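Local atomic coordinates of probable polyketide synthase 1 (Dictyostelium discoideum, PDB entry 2H84), a protein that probably acts as a polyketide synthase, its C-terminal type III domain extending acyl chains with malonyl-CoA and cyclising them, and makes only acylpyrones in vitro. Residues A[101-106]-A[210-215]; A[17-22]-A[336-341]. All blocks are in the same frame, centred on the assembly; numbering follows the deposited sequence.

Contact 1 of 2, residues A[101-106]-A[210-215]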
loop_
_atom_site.group_PDB
_atom_site.type_symbol
_atom_site.label_atom_id
_atom_site.label_comp_id
_atom_site.label_asym_id
_atom_site.label_seq_id
_atom_site.Cartn_x
_atom_site.Cartn_y
_atom_site.Cartn_z
ATOM N N GLN A 101 17.124 7.416 7.663
ATOM C CA GLN A 101 18.528 7.306 7.339
ATOM C C GLN A 101 18.714 7.168 5.827
ATOM O O GLN A 101 19.482 7.891 5.203
ATOM C CB GLN A 101 19.132 6.113 8.088
ATOM C CG GLN A 101 20.642 6.246 8.163
ATOM C CD GLN A 101 21.249 5.253 9.071
ATOM O OE1 GLN A 101 22.037 4.350 8.668
ATOM N NE2 GLN A 101 20.923 5.418 10.317
ATOM N N ALA A 102 17.980 6.242 5.239
ATOM C CA ALA A 102 18.064 6.012 3.807
ATOM C C ALA A 102 17.652 7.279 3.057
ATOM O O ALA A 102 18.409 7.800 2.231
ATOM C CB ALA A 102 17.174 4.825 3.407
ATOM N N CYS A 103 16.455 7.778 3.363
ATOM C CA CYS A 103 15.922 8.989 2.731
ATOM C C CYS A 103 16.904 10.148 2.800
ATOM O O CYS A 103 17.137 10.838 1.814
ATOM C CB CYS A 103 14.623 9.417 3.403
ATOM S SG CYS A 103 13.214 8.469 2.923
ATOM N N LEU A 104 17.471 10.356 3.980
ATOM C CA LEU A 104 18.431 11.419 4.184
ATOM C C LEU A 104 19.560 11.233 3.175
ATOM O O LEU A 104 19.850 12.123 2.383
ATOM C CB LEU A 104 18.951 11.351 5.622
ATOM C CG LEU A 104 18.832 12.608 6.480
ATOM C CD1 LEU A 104 17.643 13.449 6.040
ATOM C CD2 LEU A 104 18.716 12.205 7.941
ATOM N N ARG A 105 20.169 10.055 3.181
ATOM C CA ARG A 105 21.263 9.751 2.270
ATOM C C ARG A 105 20.893 9.845 0.802
ATOM O O ARG A 105 21.710 10.257 -0.022
ATOM C CB ARG A 105 21.795 8.359 2.556
ATOM C CG ARG A 105 22.624 8.294 3.807
ATOM C CD ARG A 105 22.649 6.903 4.349
ATOM N NE ARG A 105 23.885 6.665 5.071
ATOM C CZ ARG A 105 23.991 5.815 6.083
ATOM N NH1 ARG A 105 22.929 5.139 6.489
ATOM N NH2 ARG A 105 25.158 5.619 6.674
ATOM N N ALA A 106 19.667 9.446 0.477
ATOM C CA ALA A 106 19.186 9.487 -0.900
ATOM C C ALA A 106 18.936 10.930 -1.300
ATOM O O ALA A 106 18.999 11.275 -2.474
ATOM C CB ALA A 106 17.907 8.681 -1.040
ATOM N N SER A 210 16.960 -0.799 4.368
ATOM C CA SER A 210 16.143 0.278 3.840
ATOM C C SER A 210 16.906 0.959 2.727
ATOM O O SER A 210 18.096 1.233 2.861
ATOM C CB SER A 210 15.848 1.300 4.940
ATOM O OG SER A 210 14.987 2.332 4.479
ATOM N N ALA A 211 16.210 1.240 1.632
ATOM C CA ALA A 211 16.813 1.900 0.479
ATOM C C ALA A 211 15.865 2.960 -0.050
ATOM O O ALA A 211 14.665 2.720 -0.163
ATOM C CB ALA A 211 17.097 0.879 -0.605
ATOM N N ALA A 212 16.394 4.137 -0.364
ATOM C CA ALA A 212 15.556 5.204 -0.898
ATOM C C ALA A 212 16.165 5.799 -2.164
ATOM O O ALA A 212 17.378 5.716 -2.380
ATOM C CB ALA A 212 15.357 6.290 0.152
ATOM N N TYR A 213 15.324 6.383 -3.011
ATOM C CA TYR A 213 15.810 7.006 -4.232
ATOM C C TYR A 213 14.907 8.165 -4.680
ATOM O O TYR A 213 13.725 8.201 -4.353
ATOM C CB TYR A 213 15.949 5.943 -5.338
ATOM C CG TYR A 213 14.659 5.260 -5.720
ATOM C CD1 TYR A 213 13.832 5.794 -6.709
ATOM C CD2 TYR A 213 14.247 4.093 -5.074
ATOM C CE1 TYR A 213 12.620 5.187 -7.045
ATOM C CE2 TYR A 213 13.038 3.480 -5.403
ATOM C CZ TYR A 213 12.229 4.034 -6.390
ATOM O OH TYR A 213 11.032 3.440 -6.712
ATOM N N ILE A 214 15.488 9.134 -5.383
ATOM C CA ILE A 214 14.734 10.267 -5.902
ATOM C C ILE A 214 14.534 10.004 -7.395
ATOM O O ILE A 214 15.441 9.524 -8.075
ATOM C CB ILE A 214 15.511 11.573 -5.755
ATOM C CG1 ILE A 214 16.001 11.736 -4.313
ATOM C CG2 ILE A 214 14.635 12.731 -6.180
ATOM C CD1 ILE A 214 14.903 11.908 -3.291
ATOM N N ILE A 215 13.358 10.321 -7.916
ATOM C CA ILE A 215 13.082 10.076 -9.328
ATOM C C ILE A 215 12.248 11.199 -9.943
ATOM O O ILE A 215 11.375 11.757 -9.287
ATOM C CB ILE A 215 12.341 8.737 -9.486
ATOM C CG1 ILE A 215 12.005 8.483 -10.945
ATOM C CG2 ILE A 215 11.071 8.746 -8.653
ATOM C CD1 ILE A 215 11.312 7.169 -11.156
#
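Ala102, Cys103 and Ala106 of helix 84-110 close around Ala212 of strand 209-216, a helix-on-sheet contact in the N-terminal half of the thiolase fold. The side-chain evidence is a three-sided grip on one methyl. CB of Ala212 lies 3.7 Å from CB of Ala106, with CB of Ala102 and SG of Cys103 as its other two side-chain neighbours. The thiol is the more distant of these, SG of Cys103 being 4.1 Å from CB of Ala212. The side chains gathered round Ala212 CB are two methyls and a thiol, small enough to fit the 6.7 Å approach of the two short axes, whose N-to-C directions are 32° apart. The pairing is purely van der Waals.

The two ends of the patch are finished differently. At Ser210, OG is anti to the backbone N (chi1 -177°), and this rotation carries the hydroxyl oxygen to 3.5 Å from CB of Ala102. At the far end, Ile214 does not leave its backbone facing the helix, yet its CG1 branch swings in to 3.5 Å from the carbonyl O of Ala106. Farther out along the same helix, Leu107 and Trp110 take up more of the Ile214 side chain.

The strand itself is fixed by its sheet neighbours: Ala211 and Tyr213 make backbone hydrogen bonds with Cys183 and Val181 of strand 178-185, and Ala212 bonds with Gly20. Ala211 and Tyr213 project from the other face of the strand, against the helix 335-345, where Ile338 touches both. The side chain of Tyr213 leaves on that face, and its OH hydrogen-bonds to OG of Ser163.

Contact 2 of 2, residues A[17-22]-A[336-341]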
loop_
_atom_site.group_PDB
_atom_site.type_symbol
_atom_site.label_atom_id
_atom_site.label_comp_id
_atom_site.label_asym_id
_atom_site.label_seq_id
_atom_site.Cartn_x
_atom_site.Cartn_y
_atom_site.Cartn_z
ATOM N N LEU A 17 17.402 9.965 -9.939
ATOM C CA LEU A 17 18.335 11.053 -9.645
ATOM C C LEU A 17 19.202 10.923 -8.383
ATOM O O LEU A 17 20.053 11.779 -8.114
ATOM C CB LEU A 17 17.554 12.368 -9.602
ATOM C CG LEU A 17 16.685 12.638 -10.832
ATOM C CD1 LEU A 17 15.834 13.865 -10.597
ATOM C CD2 LEU A 17 17.562 12.817 -12.050
ATOM N N GLY A 18 18.992 9.860 -7.617
ATOM C CA GLY A 18 19.785 9.664 -6.418
ATOM C C GLY A 18 19.361 8.426 -5.658
ATOM O O GLY A 18 18.193 8.050 -5.695
ATOM N N ILE A 19 20.303 7.787 -4.971
ATOM C CA ILE A 19 20.001 6.585 -4.200
ATOM C C ILE A 19 20.745 6.578 -2.872
ATOM O O ILE A 19 21.857 7.090 -2.759
ATOM C CB ILE A 19 20.419 5.317 -4.935
ATOM C CG1 ILE A 19 19.925 5.355 -6.380
ATOM C CG2 ILE A 19 19.870 4.104 -4.206
ATOM C CD1 ILE A 19 20.552 4.282 -7.248
ATOM N N GLY A 20 20.133 5.981 -1.863
ATOM C CA GLY A 20 20.776 5.913 -0.570
ATOM C C GLY A 20 20.294 4.675 0.142
ATOM O O GLY A 20 19.129 4.290 0.011
ATOM N N ILE A 21 21.184 4.038 0.886
ATOM C CA ILE A 21 20.809 2.846 1.621
ATOM C C ILE A 21 21.034 3.060 3.105
ATOM O O ILE A 21 21.614 4.055 3.524
ATOM C CB ILE A 21 21.629 1.627 1.183
ATOM C CG1 ILE A 21 23.118 1.906 1.368
ATOM C CG2 ILE A 21 21.345 1.304 -0.267
ATOM C CD1 ILE A 21 23.969 0.661 1.352
ATOM N N SER A 22 20.573 2.104 3.897
ATOM C CA SER A 22 20.719 2.166 5.344
ATOM C C SER A 22 20.437 0.786 5.916
ATOM O O SER A 22 19.447 0.159 5.561
ATOM C CB SER A 22 19.741 3.186 5.923
ATOM O OG SER A 22 19.770 3.159 7.334
ATOM N N SER A 336 16.303 -4.957 -1.471
ATOM C CA SER A 336 17.391 -5.668 -2.150
ATOM C C SER A 336 17.690 -5.204 -3.584
ATOM O O SER A 336 18.854 -5.158 -3.996
ATOM C CB SER A 336 17.072 -7.160 -2.150
ATOM O OG SER A 336 16.715 -7.594 -0.855
ATOM N N VAL A 337 16.639 -4.886 -4.331
ATOM C CA VAL A 337 16.755 -4.417 -5.712
ATOM C C VAL A 337 17.496 -3.101 -5.754
ATOM O O VAL A 337 18.514 -2.963 -6.398
ATOM C CB VAL A 337 15.374 -4.142 -6.313
ATOM C CG1 VAL A 337 15.400 -4.434 -7.792
ATOM C CG2 VAL A 337 14.272 -4.904 -5.537
ATOM N N ILE A 338 16.927 -2.130 -5.051
ATOM C CA ILE A 338 17.501 -0.795 -4.951
ATOM C C ILE A 338 18.949 -0.870 -4.465
ATOM O O ILE A 338 19.811 -0.182 -4.998
ATOM C CB ILE A 338 16.670 0.072 -4.010
ATOM C CG1 ILE A 338 15.190 -0.017 -4.413
ATOM C CG2 ILE A 338 17.162 1.500 -4.024
ATOM C CD1 ILE A 338 14.888 0.427 -5.824
ATOM N N PHE A 339 19.221 -1.696 -3.457
ATOM C CA PHE A 339 20.585 -1.841 -2.943
ATOM C C PHE A 339 21.545 -2.169 -4.085
ATOM O O PHE A 339 22.638 -1.595 -4.182
ATOM C CB PHE A 339 20.661 -2.954 -1.900
ATOM C CG PHE A 339 20.609 -2.474 -0.480
ATOM C CD1 PHE A 339 19.442 -1.920 0.045
ATOM C CD2 PHE A 339 21.727 -2.602 0.348
ATOM C CE1 PHE A 339 19.382 -1.507 1.384
ATOM C CE2 PHE A 339 21.679 -2.191 1.689
ATOM C CZ PHE A 339 20.504 -1.640 2.207
ATOM N N VAL A 340 21.129 -3.101 -4.944
ATOM C CA VAL A 340 21.934 -3.502 -6.090
ATOM C C VAL A 340 22.131 -2.320 -7.041
ATOM O O VAL A 340 23.249 -2.058 -7.477
ATOM C CB VAL A 340 21.283 -4.663 -6.865
ATOM C CG1 VAL A 340 22.062 -4.934 -8.138
ATOM C CG2 VAL A 340 21.249 -5.912 -6.000
ATOM N N MET A 341 21.054 -1.610 -7.365
ATOM C CA MET A 341 21.163 -0.450 -8.246
ATOM C C MET A 341 22.182 0.553 -7.701
ATOM O O MET A 341 22.976 1.106 -8.459
ATOM C CB MET A 341 19.802 0.230 -8.418
ATOM C CG MET A 341 18.838 -0.565 -9.272
ATOM S SD MET A 341 17.205 0.157 -9.331
ATOM C CE MET A 341 17.313 1.174 -10.700
#
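Strand 17-22 crosses helix 336-341 with their short axes 8.4 Å apart and their directions at 119°, a steep crossing that brings the CA atoms of Ile21 and Phe339 to 6.5 Å. This spacing is filled by branched and aromatic side chains; those of the strand come from alternate positions, Ile19 and Ile21, both of which leave the strand facing the helix.

Ile21 and the Phe339 ring make the main contact, crossing at about a right angle. CG2 of Ile21 stands over the ring centre, 3.6 Å from the centroid and 6° off the normal, a CH-pi contact. CG1 of Ile21 sits between the backbone N and the carbonyl carbon (chi1 58°), and this rotation turns CD1 outward on the same side of the ring, beyond the rim, at 3.7 Å from CE2 of Phe339. The carbonyl O of Ser22 lies in the ring plane at its edge, 4.0 Å from CZ of Phe339. Replacing Phe339 by an alanine would probably strip Ile21 CG2 and CD1 of the ring they pack against and leave a gap between strand and helix.

Deeper in, the CG2 methyls of Ile19 and Ile338 meet at 3.8 Å, while CD1 of Ile19 reaches to 4.3 Å from CB of Met341.

Around this pair, Phe339 also packs edge-to-face with Tyr329 of helix 320-329, and Ile338 rests on Ala211 and Tyr213 of strand 209-216. Near the N-terminal end of the strand, Leu17 and Gly18 both face Ile214 in a classic beta bulge. Helix 335-345 thus packs on strands 15-22 and 209-216 of the mixed sheet and also touches helix 320-329 through Phe339 and Val340.

The centres of contacts 1 and 2 are about 7 Å apart, on two adjoining antiparallel strands, 15-22 and 209-216, of one sheet. Backbone bonds probably join them directly: Leu17 N reaches Ile214 O at 2.7 Å, and Ala212 N reaches Gly20 O at 2.8 Å. Helix 84-110 covers one face of this pair and helix 335-345 the other, giving successive layers of the thiolase fold. In chain order, 17-22 comes first and 336-341 last, with both segments of contact 1 between them. Contact 1 therefore stays within the N-terminal half, whereas contact 2 ties that half to the C-terminal one, about 11 Å from the predicted active-site Cys157, measured from Ile338 between side chains.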